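Local coordinates for protein endolysin (Clostridium phage phictp1, PDB 5A6S) that probably anchors the phage enzyme to the clostridial cell wall, being the truncated cell wall binding domain of an endolysin, at residues 4-9 against 26-31; 14-19 against 43-48. The protein carries 1 engineered substitution. All coordinates share one frame; numbering follows the deposited sequence.

Contact 1. Residues 4-9 against 26-31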
loop_
_atom_site.group_PDB
_atom_site.type_symbol
_atom_site.label_atom_id
_atom_site.label_comp_id
_atom_site.label_asym_id
_atom_site.label_seq_id
_atom_site.Cartn_x
_atom_site.Cartn_y
_atom_site.Cartn_z
ATOM N N LEU B 4 12.897 9.119 -7.773
ATOM C CA LEU B 4 11.517 8.837 -8.121
ATOM C C LEU B 4 11.297 7.314 -8.119
ATOM O O LEU B 4 12.175 6.551 -8.531
ATOM C CB LEU B 4 11.233 9.394 -9.522
ATOM C CG LEU B 4 9.874 9.287 -10.115
ATOM C CD1 LEU B 4 8.818 10.003 -9.301
ATOM C CD2 LEU B 4 9.892 9.868 -11.521
ATOM N N VAL B 5 10.114 6.893 -7.642
ATOM C CA VAL B 5 9.730 5.507 -7.603
ATOM C C VAL B 5 8.526 5.259 -8.492
ATOM O O VAL B 5 7.456 5.814 -8.323
ATOM C CB VAL B 5 9.452 5.047 -6.171
ATOM C CG1 VAL B 5 9.290 3.538 -6.133
ATOM C CG2 VAL B 5 10.584 5.465 -5.243
ATOM N N VAL B 6 8.709 4.324 -9.416
ATOM C CA VAL B 6 7.699 3.872 -10.385
ATOM C C VAL B 6 7.150 2.496 -9.976
ATOM O O VAL B 6 7.886 1.593 -9.525
ATOM C CB VAL B 6 8.290 3.709 -11.824
ATOM C CG1 VAL B 6 7.177 3.592 -12.864
ATOM C CG2 VAL B 6 9.147 4.879 -12.196
ATOM N N TYR B 7 5.855 2.370 -10.112
ATOM C CA TYR B 7 5.103 1.145 -9.826
ATOM C C TYR B 7 4.075 0.925 -10.946
ATOM O O TYR B 7 3.636 1.875 -11.582
ATOM C CB TYR B 7 4.408 1.265 -8.476
ATOM C CG TYR B 7 3.422 2.362 -8.451
ATOM C CD1 TYR B 7 2.120 2.160 -8.851
ATOM C CD2 TYR B 7 3.792 3.656 -8.107
ATOM C CE1 TYR B 7 1.230 3.182 -8.825
ATOM C CE2 TYR B 7 2.905 4.679 -8.097
ATOM C CZ TYR B 7 1.644 4.470 -8.451
ATOM O OH TYR B 7 0.784 5.495 -8.468
ATOM N N ASN B 8 3.697 -0.340 -11.149
ATOM C CA ASN B 8 2.487 -0.659 -11.904
ATOM C C ASN B 8 1.278 -0.791 -10.962
ATOM O O ASN B 8 1.439 -1.136 -9.779
ATOM C CB ASN B 8 2.716 -1.984 -12.662
ATOM C CG ASN B 8 3.837 -1.869 -13.675
ATOM O OD1 ASN B 8 3.682 -1.253 -14.748
ATOM N ND2 ASN B 8 4.946 -2.418 -13.342
ATOM N N ASP B 9 0.092 -0.487 -11.464
ATOM C CA ASP B 9 -1.168 -0.691 -10.722
ATOM C C ASP B 9 -1.117 -1.961 -9.914
ATOM O O ASP B 9 -0.746 -3.027 -10.437
ATOM C CB ASP B 9 -2.309 -0.928 -11.699
ATOM C CG ASP B 9 -2.888 0.304 -12.304
ATOM O OD1 ASP B 9 -2.694 1.462 -11.869
ATOM O OD2 ASP B 9 -3.661 0.075 -13.261
ATOM N N PRO B 26 8.818 11.454 -4.612
ATOM C CA PRO B 26 7.518 11.089 -5.191
ATOM C C PRO B 26 7.448 9.643 -5.721
ATOM O O PRO B 26 8.461 8.993 -5.926
ATOM C CB PRO B 26 7.351 12.055 -6.348
ATOM C CG PRO B 26 8.394 13.117 -6.147
ATOM C CD PRO B 26 9.531 12.422 -5.458
ATOM N N THR B 27 6.222 9.218 -6.048
ATOM C CA THR B 27 6.009 7.960 -6.823
ATOM C C THR B 27 5.293 8.348 -8.073
ATOM O O THR B 27 4.644 9.375 -8.150
ATOM C CB THR B 27 5.093 6.972 -6.073
ATOM O OG1 THR B 27 3.796 7.565 -5.863
ATOM C CG2 THR B 27 5.742 6.574 -4.706
ATOM N N ILE B 28 5.378 7.488 -9.079
ATOM C CA ILE B 28 4.597 7.706 -10.255
ATOM C C ILE B 28 4.118 6.339 -10.780
ATOM O O ILE B 28 4.885 5.350 -10.786
ATOM C CB ILE B 28 5.415 8.484 -11.334
ATOM C CG1 ILE B 28 4.547 8.818 -12.543
ATOM C CG2 ILE B 28 6.608 7.638 -11.680
ATOM C CD1 ILE B 28 5.067 9.886 -13.547
ATOM N N ASN B 29 2.862 6.325 -11.208
ATOM C CA ASN B 29 2.257 5.196 -11.911
ATOM C C ASN B 29 2.924 5.070 -13.302
ATOM O O ASN B 29 2.907 6.014 -14.055
ATOM C CB ASN B 29 0.772 5.361 -12.031
ATOM C CG ASN B 29 0.062 4.051 -12.440
ATOM O OD1 ASN B 29 0.497 3.327 -13.392
ATOM N ND2 ASN B 29 -1.018 3.762 -11.742
ATOM N N ASN B 30 3.561 3.940 -13.524
ATOM C CA ASN B 30 4.107 3.515 -14.831
ATOM C C ASN B 30 3.231 3.729 -16.057
ATOM O O ASN B 30 3.782 3.923 -17.132
ATOM C CB ASN B 30 4.518 2.029 -14.794
ATOM C CG ASN B 30 5.579 1.645 -15.904
ATOM O OD1 ASN B 30 6.403 2.449 -16.379
ATOM N ND2 ASN B 30 5.561 0.388 -16.261
ATOM N N ALA B 31 1.921 3.752 -15.914
ATOM C CA ALA B 31 1.019 4.054 -17.041
ATOM C C ALA B 31 1.050 5.517 -17.478
ATOM O O ALA B 31 0.593 5.850 -18.573
ATOM C CB ALA B 31 -0.400 3.642 -16.709
HETATM O O HOH W 1 1.426 8.010 -7.875
HETATM O O HOH W 2 -2.041 4.941 -9.084
HETATM O O HOH W 3 -0.001 0.798 -14.037
#
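Strands 4-7 and 27-29 run parallel, axes 4.6 Å apart; Val5 bonds through N and O to Pro26 and Ile28, and Tyr7 likewise to Ile28 and Asn30. On the face away from helix 11-23, Val6 and Ile28 lie side by side, CG2 to CG2 at 3.8 Å, and Leu4 CD2 reaches the same Ile28 methyl. On the helix face, chi1 of 62°, between N and carbonyl carbon, carries the Tyr7 ring to the next strand, where Asn29 CA makes a CH-pi contact over one face, 3.9 Å from the centroid. Two waters in the ring plane hold Tyr7 OH, one linking it to Asn29 ND2, the other to Thr27 OG1, which also bonds Glu17. Asn29 suits the strand end because both amide ends work twice: ND2 donates to its water and to Asp9 OD1 (2.8 Å, on the anti side of the carboxylate, 31° out of its plane), OD1 accepts from Ala31 N in an Asx turn and from a water held by Asp9 N. On the Val6 side, Asn30 ND2 bonds Asn8 OD1 at 2.9 Å and Gln51 O. Backbone hydrogen bonds join the strands, with apolar packing on the Val6 face, while side-chain amides fasten the loops beyond, and Asp9 probably polarises the Asn29 amide.

Contact 2. Residues 14-19 against 43-48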
loop_
_atom_site.group_PDB
_atom_site.type_symbol
_atom_site.label_atom_id
_atom_site.label_comp_id
_atom_site.label_asym_id
_atom_site.label_seq_id
_atom_site.Cartn_x
_atom_site.Cartn_y
_atom_site.Cartn_z
ATOM N N ARG B 14 2.064 -0.493 -3.140
ATOM C CA ARG B 14 2.198 -0.508 -1.651
ATOM C C ARG B 14 3.655 -0.445 -1.301
ATOM O O ARG B 14 4.067 0.395 -0.493
ATOM C CB ARG B 14 1.624 -1.777 -1.090
ATOM C CG ARG B 14 0.126 -1.991 -1.420
ATOM C CD ARG B 14 -0.205 -3.444 -1.126
ATOM N NE ARG B 14 -1.488 -3.840 -1.740
ATOM C CZ ARG B 14 -1.872 -5.116 -1.846
ATOM N NH1 ARG B 14 -1.124 -6.069 -1.340
ATOM N NH2 ARG B 14 -3.031 -5.433 -2.405
ATOM N N ALA B 15 4.433 -1.324 -1.937
ATOM C CA ALA B 15 5.845 -1.376 -1.737
ATOM C C ALA B 15 6.526 -0.106 -2.204
ATOM O O ALA B 15 7.447 0.365 -1.506
ATOM C CB ALA B 15 6.465 -2.597 -2.400
ATOM N N ALA B 16 6.065 0.452 -3.323
ATOM C CA ALA B 16 6.716 1.642 -3.908
ATOM C C ALA B 16 6.549 2.793 -2.886
ATOM O O ALA B 16 7.495 3.557 -2.680
ATOM C CB ALA B 16 6.127 2.020 -5.231
ATOM N N GLU B 17 5.369 2.912 -2.277
ATOM C CA GLU B 17 5.130 3.950 -1.287
ATOM C C GLU B 17 6.020 3.851 -0.029
ATOM O O GLU B 17 6.433 4.888 0.438
ATOM C CB GLU B 17 3.610 4.096 -0.910
ATOM C CG GLU B 17 2.597 4.412 -2.005
ATOM C CD GLU B 17 2.731 5.773 -2.728
ATOM O OE1 GLU B 17 3.503 6.624 -2.209
ATOM O OE2 GLU B 17 2.144 5.999 -3.861
ATOM N N TYR B 18 6.319 2.662 0.518
ATOM C CA TYR B 18 7.294 2.525 1.565
ATOM C C TYR B 18 8.684 2.982 1.113
ATOM O O TYR B 18 9.372 3.680 1.847
ATOM C CB TYR B 18 7.416 1.061 2.024
ATOM C CG TYR B 18 6.242 0.574 2.900
ATOM C CD1 TYR B 18 6.068 1.059 4.187
ATOM C CD2 TYR B 18 5.422 -0.438 2.484
ATOM C CE1 TYR B 18 4.986 0.661 4.986
ATOM C CE2 TYR B 18 4.387 -0.892 3.283
ATOM C CZ TYR B 18 4.160 -0.328 4.534
ATOM O OH TYR B 18 3.171 -0.819 5.293
ATOM N N LEU B 19 9.094 2.583 -0.093
ATOM C CA LEU B 19 10.391 3.073 -0.578
ATOM C C LEU B 19 10.430 4.623 -0.708
ATOM O O LEU B 19 11.418 5.275 -0.322
ATOM C CB LEU B 19 10.725 2.386 -1.908
ATOM C CG LEU B 19 12.098 2.705 -2.503
ATOM C CD1 LEU B 19 13.196 2.303 -1.546
ATOM C CD2 LEU B 19 12.285 2.049 -3.886
ATOM N N TYR B 43 13.894 4.488 -9.504
ATOM C CA TYR B 43 13.676 3.197 -8.925
ATOM C C TYR B 43 12.373 2.673 -9.490
ATOM O O TYR B 43 11.407 3.425 -9.699
ATOM C CB TYR B 43 13.537 3.338 -7.427
ATOM C CG TYR B 43 14.769 3.635 -6.687
ATOM C CD1 TYR B 43 15.206 4.937 -6.537
ATOM C CD2 TYR B 43 15.519 2.626 -6.122
ATOM C CE1 TYR B 43 16.322 5.215 -5.793
ATOM C CE2 TYR B 43 16.643 2.908 -5.383
ATOM C CZ TYR B 43 17.018 4.222 -5.228
ATOM O OH TYR B 43 18.121 4.514 -4.541
ATOM N N ALA B 44 12.376 1.385 -9.792
ATOM C CA ALA B 44 11.146 0.673 -10.137
ATOM C C ALA B 44 10.936 -0.401 -9.116
ATOM O O ALA B 44 11.891 -1.070 -8.736
ATOM C CB ALA B 44 11.263 -0.004 -11.494
ATOM N N VAL B 45 9.655 -0.659 -8.789
ATOM C CA VAL B 45 9.299 -1.650 -7.820
ATOM C C VAL B 45 8.341 -2.699 -8.443
ATOM O O VAL B 45 7.232 -2.366 -8.867
ATOM C CB VAL B 45 8.705 -1.040 -6.518
ATOM C CG1 VAL B 45 8.199 -2.153 -5.606
ATOM C CG2 VAL B 45 9.779 -0.256 -5.756
ATOM N N GLY B 46 8.786 -3.958 -8.435
ATOM C CA GLY B 46 8.000 -5.032 -8.959
ATOM C C GLY B 46 8.224 -5.256 -10.446
ATOM O O GLY B 46 8.525 -4.331 -11.167
ATOM N N GLY B 47 8.016 -6.495 -10.879
ATOM C CA GLY B 47 7.918 -6.817 -12.313
ATOM C C GLY B 47 9.270 -6.935 -12.949
ATOM O O GLY B 47 10.220 -7.387 -12.303
ATOM N N ASN B 48 9.378 -6.549 -14.222
ATOM C CA ASN B 48 10.643 -6.748 -14.940
ATOM C C ASN B 48 11.096 -5.487 -15.630
ATOM O O ASN B 48 10.295 -4.617 -15.953
ATOM C CB ASN B 48 10.595 -7.936 -15.965
ATOM C CG ASN B 48 9.502 -7.774 -16.960
ATOM O OD1 ASN B 48 9.685 -7.182 -18.023
ATOM N ND2 ASN B 48 8.320 -8.199 -16.588
#
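Leu19 N donates to Ala15 O at 3.1 Å, a helical bond that sets these two residues one turn apart on the side of helix 14-19 facing strand 43-45. No hydrogen bond passes between helix and strand; the interface is purely apolar, and its middle is Val45. The two methyls of this valine diverge and are used separately. CG1 points at the Ala15 methyl, 3.7 Å from CB, while CG2 lies 4.0 Å from Ala16 CA and 3.9 Å from Leu19 CD2. Alanine fits both helical positions because its short side chain lets the backbone come close to the sheet, with 8.5 Å between the axes. Leucine fits the third, since it must span more distance: with CG anti to the backbone N (chi1 -176°), its CD2 touches both Val45 CG2 and Tyr43 CB, the latter at 4.0 Å. The methyl sits against this CB and the adjoining ring carbons CG and CD2 of the tyrosine, whose side chain crosses the leucine at about a right angle; its hydroxyl lies beyond, bonded to that of Tyr75 on helix 65-77. The helix runs at 145° to the strand, the roughly antiparallel course usual in alpha/beta layers. Leu19 rests also on Ile60 of strand 58-60, and Ala15 on Met69, so the contact lies where helix 11-23, its partner helix 65-77 and the central strands of the parallel sheet converge.

From the N terminus the chain forms strand 3-7, crosses over through helix 11-23 and returns in strand 27-29, where contact 1 closes the beta-alpha-beta unit across 16 intervening residues. Contact 2 starts inside that loop, on the helix, and ends beyond it on strand 41-45, so the two closures cross and do not nest. Strand 3-7, half of contact 1, lies between strands 27-29 and 41-45, Leu4 and Val6 probably bonding to Tyr43, while Val5 and Tyr7 pack against Ala16. Contact 1 therefore adds the edge strand 27-29 to the sheet, and contact 2 seats the crossover helix on it.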